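Local coordinates for type IV pilus biogenesis protein PilB (Streptococcus sanguinis, PDB 7B7P), which is a minor type IV pilin with a direct role in adhesion, carrying a von Willebrand factor A-like module with a metal-ion-dependent adhesion site, at residues 191-203 with 241-253. Numbering follows the deposited sequence.
Sequences RMDILRKKSVIMI and IATITKRENLNPD
R196 carries this contact of a helix with the end of a second helix and the loop after it: one buried arginine of helix 191-209 binds carbonyls of the last turn of helix 238-245 and of the loop that follows, on one flank of the von Willebrand factor A-like domain. Its chain runs extended from CG to NE and carries the guanidinium into the curl of residues 244-250. There R196 NH1 donates to I244 O at 3.0 Å, fairly straight at 156° and close to the guanidinium plane, and more weakly to K246 O. R196 NH1 and NH2 together grip N249 O end-on, the bond from R196 NH2 being 3.0 Å long and nearly along the C=O axis. Backbone oxygens at the helix end and in the following turn thus share one guanidinium, and these bonds restrain its rotation. R247 CG lies 4.1 Å above the centre of one guanidinium face of R196, and L250 CB covers the opposite face. R247 then bends at chi3 (145°) and brings its own guanidinium over R196 CD and NE, where D193 OD1 lies at its edge, in plane: a salt bridge whose hydrogen bond, from R247 NH2 to D193 OD1 at 3.3 Å, is weak; the carboxylate probably eases the closeness of the two cations.

Apolar side chains continue the contact in both directions. Where helical segments 191-203 and 241-245 run nearly antiparallel (169°), V200 CG1 meets I241 CD1 at 3.7 Å, while V200 CG2 lies against I244 CG2 and T245 CG2. Toward the other end, bent at chi2 and chi3, M192 crosses L250 at about a right angle, with SD against L250 CB; M192 CB lies 4.0 Å from P252 CG. P252 lies about 7 Å (side chain to side chain) from S173, a magnesium-binding residue; the contact thus probably joins the flanking helices to the loops around the MIDAS, the metal site characteristic of adhesive von Willebrand factor A domains.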
loop_
_atom_site.group_PDB
_atom_site.type_symbol
_atom_site.label_atom_id
_atom_site.label_comp_id
_atom_site.label_asym_id
_atom_site.label_seq_id
_atom_site.Cartn_x
_atom_site.Cartn_y
_atom_site.Cartn_z
ATOM N N ARG A 191 -17.972 -18.566 -3.988
ATOM C CA ARG A 191 -16.841 -17.675 -3.754
ATOM C C ARG A 191 -16.696 -16.687 -4.896
ATOM O O ARG A 191 -16.494 -15.487 -4.670
ATOM C CB ARG A 191 -15.557 -18.490 -3.581
ATOM C CG ARG A 191 -15.597 -19.422 -2.385
ATOM C CD ARG A 191 -14.434 -20.413 -2.403
ATOM N NE ARG A 191 -14.618 -21.451 -1.396
ATOM C CZ ARG A 191 -13.698 -22.351 -1.068
ATOM N NH1 ARG A 191 -12.504 -22.352 -1.667
ATOM N NH2 ARG A 191 -13.973 -23.257 -0.147
ATOM N N MET A 192 -16.828 -17.164 -6.134
ATOM C CA MET A 192 -16.758 -16.245 -7.266
ATOM C C MET A 192 -17.884 -15.211 -7.230
ATOM O O MET A 192 -17.647 -14.029 -7.510
ATOM C CB MET A 192 -16.781 -17.011 -8.589
ATOM C CG MET A 192 -16.331 -16.118 -9.733
ATOM S SD MET A 192 -14.654 -15.449 -9.428
ATOM C CE MET A 192 -13.724 -16.934 -9.853
ATOM N N ASP A 193 -19.114 -15.628 -6.888
ATOM C CA ASP A 193 -20.205 -14.660 -6.761
ATOM C C ASP A 193 -19.817 -13.559 -5.789
ATOM O O ASP A 193 -19.930 -12.369 -6.098
ATOM C CB ASP A 193 -21.502 -15.341 -6.297
ATOM C CG ASP A 193 -22.080 -16.278 -7.344
ATOM O OD1 ASP A 193 -21.909 -15.991 -8.548
ATOM O OD2 ASP A 193 -22.709 -17.296 -6.959
ATOM N N ILE A 194 -19.296 -13.944 -4.621
ATOM C CA ILE A 194 -18.954 -12.936 -3.626
ATOM C C ILE A 194 -17.790 -12.079 -4.114
ATOM O O ILE A 194 -17.775 -10.853 -3.916
ATOM C CB ILE A 194 -18.662 -13.612 -2.272
ATOM C CG1 ILE A 194 -19.875 -14.422 -1.821
ATOM C CG2 ILE A 194 -18.288 -12.580 -1.217
ATOM C CD1 ILE A 194 -19.665 -15.167 -0.549
ATOM N N LEU A 195 -16.818 -12.701 -4.794
ATOM C CA LEU A 195 -15.667 -11.958 -5.287
ATOM C C LEU A 195 -16.076 -10.923 -6.328
ATOM O O LEU A 195 -15.595 -9.784 -6.306
ATOM C CB LEU A 195 -14.625 -12.918 -5.863
ATOM C CG LEU A 195 -13.371 -12.210 -6.394
ATOM C CD1 LEU A 195 -12.792 -11.201 -5.375
ATOM C CD2 LEU A 195 -12.322 -13.249 -6.812
ATOM N N ARG A 196 -16.948 -11.306 -7.262
ATOM C CA ARG A 196 -17.459 -10.335 -8.231
ATOM C C ARG A 196 -18.035 -9.101 -7.535
ATOM O O ARG A 196 -17.612 -7.967 -7.801
ATOM C CB ARG A 196 -18.519 -10.979 -9.107
ATOM C CG ARG A 196 -18.005 -11.995 -10.064
ATOM C CD ARG A 196 -19.154 -12.394 -10.913
ATOM N NE ARG A 196 -19.077 -13.741 -11.461
ATOM C CZ ARG A 196 -18.584 -14.010 -12.664
ATOM N NH1 ARG A 196 -18.098 -13.021 -13.400
ATOM N NH2 ARG A 196 -18.575 -15.259 -13.126
ATOM N N LYS A 197 -18.989 -9.307 -6.620
ATOM C CA LYS A 197 -19.617 -8.174 -5.942
ATOM C C LYS A 197 -18.589 -7.344 -5.175
ATOM O O LYS A 197 -18.551 -6.113 -5.298
ATOM C CB LYS A 197 -20.722 -8.664 -4.995
ATOM C CG LYS A 197 -21.850 -9.478 -5.651
ATOM C CD LYS A 197 -22.894 -9.886 -4.595
ATOM C CE LYS A 197 -24.145 -10.497 -5.218
ATOM N NZ LYS A 197 -23.854 -11.718 -6.055
ATOM N N LYS A 198 -17.738 -7.999 -4.377
ATOM C CA LYS A 198 -16.865 -7.246 -3.477
ATOM C C LYS A 198 -15.747 -6.518 -4.214
ATOM O O LYS A 198 -15.217 -5.521 -3.698
ATOM C CB LYS A 198 -16.267 -8.168 -2.410
ATOM C CG LYS A 198 -17.270 -8.698 -1.399
ATOM C CD LYS A 198 -18.111 -7.569 -0.803
ATOM C CE LYS A 198 -19.012 -8.073 0.318
ATOM N NZ LYS A 198 -20.037 -7.042 0.690
ATOM N N SER A 199 -15.363 -6.979 -5.401
ATOM C CA SER A 199 -14.342 -6.241 -6.132
ATOM C C SER A 199 -14.933 -5.099 -6.958
ATOM O O SER A 199 -14.250 -4.086 -7.167
ATOM C CB SER A 199 -13.508 -7.198 -7.003
ATOM O OG SER A 199 -14.276 -7.826 -8.009
ATOM N N VAL A 200 -16.194 -5.212 -7.383
ATOM C CA VAL A 200 -16.913 -4.046 -7.906
ATOM C C VAL A 200 -16.895 -2.912 -6.881
ATOM O O VAL A 200 -16.563 -1.764 -7.203
ATOM C CB VAL A 200 -18.350 -4.430 -8.304
ATOM C CG1 VAL A 200 -19.155 -3.182 -8.693
ATOM C CG2 VAL A 200 -18.339 -5.414 -9.458
ATOM N N ILE A 201 -17.221 -3.227 -5.619
ATOM C CA ILE A 201 -17.135 -2.237 -4.541
ATOM C C ILE A 201 -15.722 -1.670 -4.441
ATOM O O ILE A 201 -15.529 -0.454 -4.294
ATOM C CB ILE A 201 -17.591 -2.860 -3.208
ATOM C CG1 ILE A 201 -19.073 -3.245 -3.269
ATOM C CG2 ILE A 201 -17.325 -1.919 -2.034
ATOM C CD1 ILE A 201 -19.653 -3.621 -1.928
ATOM N N MET A 202 -14.709 -2.542 -4.521
ATOM C CA MET A 202 -13.325 -2.098 -4.350
ATOM C C MET A 202 -12.913 -1.130 -5.458
ATOM O O MET A 202 -12.147 -0.187 -5.215
ATOM C CB MET A 202 -12.392 -3.321 -4.301
ATOM C CG MET A 202 -10.930 -3.053 -4.559
ATOM S SD MET A 202 -10.183 -1.938 -3.353
ATOM C CE MET A 202 -8.617 -2.766 -3.031
ATOM N N ILE A 203 -13.430 -1.337 -6.673
ATOM C CA ILE A 203 -13.127 -0.442 -7.791
ATOM C C ILE A 203 -13.699 0.955 -7.536
ATOM O O ILE A 203 -13.003 1.969 -7.682
ATOM C CB ILE A 203 -13.663 -1.032 -9.109
ATOM C CG1 ILE A 203 -12.801 -2.205 -9.581
ATOM C CG2 ILE A 203 -13.748 0.060 -10.182
ATOM C CD1 ILE A 203 -11.334 -1.886 -9.732
ATOM N N ILE A 241 -16.190 -2.671 -14.511
ATOM C CA ILE A 241 -17.266 -3.307 -13.754
ATOM C C ILE A 241 -18.077 -4.213 -14.663
ATOM O O ILE A 241 -18.589 -5.253 -14.230
ATOM C CB ILE A 241 -18.160 -2.253 -13.080
ATOM C CG1 ILE A 241 -17.395 -1.503 -12.001
ATOM C CG2 ILE A 241 -19.388 -2.906 -12.466
ATOM C CD1 ILE A 241 -18.289 -0.611 -11.159
ATOM N N ALA A 242 -18.190 -3.844 -15.940
ATOM C CA ALA A 242 -18.845 -4.719 -16.902
ATOM C C ALA A 242 -18.102 -6.044 -17.028
ATOM O O ALA A 242 -18.726 -7.111 -17.069
ATOM C CB ALA A 242 -18.946 -4.020 -18.260
ATOM N N THR A 243 -16.766 -5.994 -17.088
ATOM C CA THR A 243 -15.978 -7.222 -17.178
ATOM C C THR A 243 -16.155 -8.094 -15.938
ATOM O O THR A 243 -16.389 -9.304 -16.042
ATOM C CB THR A 243 -14.498 -6.902 -17.369
ATOM O OG1 THR A 243 -14.349 -5.765 -18.230
ATOM C CG2 THR A 243 -13.782 -8.105 -17.973
ATOM N N ILE A 244 -16.033 -7.495 -14.754
ATOM C CA ILE A 244 -16.057 -8.284 -13.532
ATOM C C ILE A 244 -17.394 -8.974 -13.359
ATOM O O ILE A 244 -17.457 -10.109 -12.859
ATOM C CB ILE A 244 -15.715 -7.392 -12.332
ATOM C CG1 ILE A 244 -14.247 -6.987 -12.400
ATOM C CG2 ILE A 244 -16.073 -8.083 -11.009
ATOM C CD1 ILE A 244 -13.807 -6.173 -11.232
ATOM N N THR A 245 -18.484 -8.335 -13.793
ATOM C CA THR A 245 -19.795 -8.925 -13.558
ATOM C C THR A 245 -20.318 -9.753 -14.728
ATOM O O THR A 245 -21.212 -10.584 -14.522
ATOM C CB THR A 245 -20.794 -7.833 -13.179
ATOM O OG1 THR A 245 -20.496 -6.640 -13.913
ATOM C CG2 THR A 245 -20.679 -7.530 -11.688
ATOM N N LYS A 246 -19.776 -9.576 -15.934
ATOM C CA LYS A 246 -20.095 -10.476 -17.043
ATOM C C LYS A 246 -19.754 -11.917 -16.670
ATOM O O LYS A 246 -18.648 -12.200 -16.198
ATOM C CB LYS A 246 -19.321 -10.057 -18.296
ATOM C CG LYS A 246 -19.762 -10.727 -19.592
ATOM C CD LYS A 246 -19.497 -9.837 -20.823
ATOM C CE LYS A 246 -20.583 -8.746 -21.006
ATOM N NZ LYS A 246 -20.015 -7.428 -21.456
ATOM N N ARG A 247 -20.695 -12.834 -16.891
ATOM C CA ARG A 247 -20.566 -14.169 -16.312
ATOM C C ARG A 247 -19.980 -15.201 -17.259
ATOM O O ARG A 247 -19.840 -16.366 -16.868
ATOM C CB ARG A 247 -21.917 -14.653 -15.775
ATOM C CG ARG A 247 -22.278 -13.914 -14.505
ATOM C CD ARG A 247 -23.261 -14.636 -13.611
ATOM N NE ARG A 247 -23.007 -14.409 -12.180
ATOM C CZ ARG A 247 -22.794 -13.227 -11.582
ATOM N NH1 ARG A 247 -22.783 -12.068 -12.258
ATOM N NH2 ARG A 247 -22.584 -13.208 -10.265
ATOM N N GLU A 248 -19.623 -14.818 -18.480
ATOM C CA GLU A 248 -18.710 -15.659 -19.240
ATOM C C GLU A 248 -17.261 -15.467 -18.798
ATOM O O GLU A 248 -16.410 -16.295 -19.138
ATOM C CB GLU A 248 -18.854 -15.389 -20.746
ATOM C CG GLU A 248 -18.986 -13.918 -21.130
ATOM C CD GLU A 248 -20.404 -13.527 -21.549
ATOM O OE1 GLU A 248 -21.329 -13.600 -20.702
ATOM O OE2 GLU A 248 -20.587 -13.142 -22.731
ATOM N N ASN A 249 -16.976 -14.410 -18.037
ATOM C CA ASN A 249 -15.669 -14.156 -17.449
ATOM C C ASN A 249 -15.584 -14.735 -16.038
ATOM O O ASN A 249 -16.599 -15.013 -15.390
ATOM C CB ASN A 249 -15.385 -12.658 -17.406
ATOM C CG ASN A 249 -15.316 -12.043 -18.781
ATOM O OD1 ASN A 249 -15.043 -12.729 -19.767
ATOM N ND2 ASN A 249 -15.547 -10.736 -18.853
ATOM N N LEU A 250 -14.344 -14.903 -15.564
ATOM C CA LEU A 250 -14.066 -15.419 -14.220
ATOM C C LEU A 250 -14.834 -16.708 -13.948
ATOM O O LEU A 250 -15.316 -16.948 -12.841
ATOM C CB LEU A 250 -14.393 -14.386 -13.147
ATOM C CG LEU A 250 -13.705 -13.031 -13.197
ATOM C CD1 LEU A 250 -14.515 -12.056 -12.346
ATOM C CD2 LEU A 250 -12.270 -13.138 -12.689
ATOM N N ASN A 251 -14.970 -17.537 -14.967
ATOM C CA ASN A 251 -15.713 -18.768 -14.801
ATOM C C ASN A 251 -14.842 -19.808 -14.103
ATOM O O ASN A 251 -13.752 -20.118 -14.594
ATOM C CB ASN A 251 -16.184 -19.272 -16.151
ATOM C CG ASN A 251 -17.161 -20.388 -16.029
ATOM O OD1 ASN A 251 -16.880 -21.515 -16.434
ATOM N ND2 ASN A 251 -18.322 -20.099 -15.440
ATOM N N PRO A 252 -15.268 -20.357 -12.964
ATOM C CA PRO A 252 -14.375 -21.229 -12.189
ATOM C C PRO A 252 -14.098 -22.530 -12.918
ATOM O O PRO A 252 -15.024 -23.196 -13.389
ATOM C CB PRO A 252 -15.148 -21.465 -10.885
ATOM C CG PRO A 252 -16.058 -20.259 -10.771
ATOM C CD PRO A 252 -16.454 -19.951 -12.193
ATOM N N ASP A 253 -12.802 -22.879 -13.006
ATOM C CA ASP A 253 -12.312 -24.096 -13.658
ATOM C C ASP A 253 -10.785 -24.194 -13.553
ATOM O O ASP A 253 -10.097 -23.179 -13.672
ATOM C CB ASP A 253 -12.734 -24.134 -15.131
ATOM C CG ASP A 253 -12.373 -25.441 -15.808
ATOM O OD1 ASP A 253 -12.897 -26.504 -15.393
ATOM O OD2 ASP A 253 -11.554 -25.405 -16.757
#